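Local coordinates for protein Cas13d (uncultured Ruminococcus sp, PDB 6IV9) that binds CRISPR RNA and, with its two HEPN domains, probably matures that RNA and cuts target RNA, at residues 215-218 with 219-223. The protein carries 2 engineered substitutions. Numbering follows the deposited sequence.
Sequences ARNT and YEVFT
Thr218 and Phe222 are joined by the backbone bond that opens the short helix 219-223: Phe222 N donates to Thr218 O at 3.0 Å. The extended backbone of Asn217 and Thr218 leads directly into this turn, and Thr223 N repeats the i to i+4 pattern by donating to Tyr219 O. Thr218 also serves the helix through its side chain. Its OG1 sits between its own backbone N and carbonyl carbon (chi1 63°), a rotation that brings the hydroxyl over the first turn, where it accepts from Val221 N at 3.2 Å along a nearly straight line (172°). Thr218 is thus an N-cap residue: placed just ahead of a helix, it supplies a side-chain acceptor to an N-H of the first turn, which has no earlier helical carbonyl to use. A valine here would probably leave Val221 N without its capping acceptor and the start of the helix less firmly fixed. Val221 flanks the cap with both methyls: CG2 lies 3.6 Å from Thr218 OG1 and CG1 3.9 Å from Asn217 OD1, the Asn217 and Val221 side chains crossing at about a right angle. One turn on, Thr223 OG1 donates to Tyr219 O at 2.9 Å, tilted from the carbonyl plane, and its CG2 rests over one face of the Tyr219 ring, toward the rim. Tyr219 OH is hydrogen-bonded to Glu271 on helix 267-291, Glu313 accepts from Tyr219 N, and Phe222 stacks on Tyr278 of helix 267-291 and meets Phe245 of helix 232-251 edge-to-face.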
loop_
_atom_site.group_PDB
_atom_site.type_symbol
_atom_site.label_atom_id
_atom_site.label_comp_id
_atom_site.label_asym_id
_atom_site.label_seq_id
_atom_site.Cartn_x
_atom_site.Cartn_y
_atom_site.Cartn_z
ATOM N N ALA A 215 8.377 14.589 -17.898
ATOM C CA ALA A 215 8.877 15.478 -16.828
ATOM C C ALA A 215 10.004 16.350 -17.383
ATOM O O ALA A 215 10.452 17.220 -16.694
ATOM C CB ALA A 215 9.326 14.695 -15.630
ATOM N N ARG A 216 10.446 16.063 -18.598
ATOM C CA ARG A 216 11.537 16.820 -19.246
ATOM C C ARG A 216 10.958 18.028 -19.983
ATOM O O ARG A 216 11.724 18.804 -20.527
ATOM C CB ARG A 216 12.364 15.899 -20.140
ATOM C CG ARG A 216 13.349 15.044 -19.358
ATOM C CD ARG A 216 14.003 13.926 -20.127
ATOM N NE ARG A 216 13.022 12.974 -20.607
ATOM C CZ ARG A 216 12.149 12.332 -19.844
ATOM N NH1 ARG A 216 12.174 12.480 -18.534
ATOM N NH2 ARG A 216 11.248 11.550 -20.398
ATOM N N ASN A 217 9.637 18.160 -19.982
ATOM C CA ASN A 217 8.980 19.342 -20.583
ATOM C C ASN A 217 8.461 20.240 -19.466
ATOM O O ASN A 217 7.779 19.761 -18.577
ATOM C CB ASN A 217 7.783 18.979 -21.453
ATOM C CG ASN A 217 8.173 18.256 -22.714
ATOM O OD1 ASN A 217 9.259 18.459 -23.225
ATOM N ND2 ASN A 217 7.300 17.398 -23.196
ATOM N N THR A 218 8.784 21.523 -19.537
ATOM C CA THR A 218 8.246 22.496 -18.564
ATOM C C THR A 218 6.784 22.769 -18.914
ATOM O O THR A 218 6.347 22.396 -19.982
ATOM C CB THR A 218 8.958 23.849 -18.644
ATOM O OG1 THR A 218 8.688 24.347 -19.946
ATOM C CG2 THR A 218 10.444 23.761 -18.393
ATOM N N TYR A 219 6.080 23.471 -18.039
ATOM C CA TYR A 219 4.656 23.793 -18.288
ATOM C C TYR A 219 4.554 24.646 -19.556
ATOM O O TYR A 219 3.645 24.471 -20.320
ATOM C CB TYR A 219 4.043 24.451 -17.058
ATOM C CG TYR A 219 2.575 24.766 -17.154
ATOM C CD1 TYR A 219 1.626 23.768 -17.201
ATOM C CD2 TYR A 219 2.135 26.072 -17.204
ATOM C CE1 TYR A 219 0.281 24.053 -17.290
ATOM C CE2 TYR A 219 0.792 26.375 -17.298
ATOM C CZ TYR A 219 -0.141 25.363 -17.329
ATOM O OH TYR A 219 -1.459 25.655 -17.409
ATOM N N GLU A 220 5.520 25.528 -19.759
ATOM C CA GLU A 220 5.495 26.418 -20.941
ATOM C C GLU A 220 5.567 25.578 -22.207
ATOM O O GLU A 220 4.768 25.799 -23.090
ATOM C CB GLU A 220 6.696 27.349 -20.872
ATOM C CG GLU A 220 6.992 28.039 -22.180
ATOM C CD GLU A 220 6.070 29.203 -22.461
ATOM O OE1 GLU A 220 6.101 29.708 -23.586
ATOM O OE2 GLU A 220 5.344 29.603 -21.556
ATOM N N VAL A 221 6.475 24.616 -22.254
ATOM C CA VAL A 221 6.571 23.739 -23.452
ATOM C C VAL A 221 5.280 22.936 -23.609
ATOM O O VAL A 221 4.833 22.764 -24.724
ATOM C CB VAL A 221 7.790 22.810 -23.378
ATOM C CG1 VAL A 221 7.760 21.777 -24.479
ATOM C CG2 VAL A 221 9.082 23.595 -23.413
ATOM N N PHE A 222 4.724 22.456 -22.501
ATOM C CA PHE A 222 3.491 21.638 -22.538
ATOM C C PHE A 222 2.323 22.437 -23.113
ATOM O O PHE A 222 1.598 21.890 -23.887
ATOM C CB PHE A 222 3.126 21.239 -21.112
ATOM C CG PHE A 222 1.845 20.468 -20.940
ATOM C CD1 PHE A 222 1.643 19.278 -21.602
ATOM C CD2 PHE A 222 0.864 20.912 -20.081
ATOM C CE1 PHE A 222 0.486 18.552 -21.413
ATOM C CE2 PHE A 222 -0.298 20.192 -19.899
ATOM C CZ PHE A 222 -0.482 19.015 -20.568
ATOM N N THR A 223 2.165 23.682 -22.689
ATOM C CA THR A 223 1.024 24.525 -23.121
ATOM C C THR A 223 1.282 25.209 -24.466
ATOM O O THR A 223 0.313 25.611 -25.081
ATOM C CB THR A 223 0.568 25.440 -21.984
ATOM O OG1 THR A 223 1.683 26.233 -21.610
ATOM C CG2 THR A 223 0.085 24.668 -20.781
#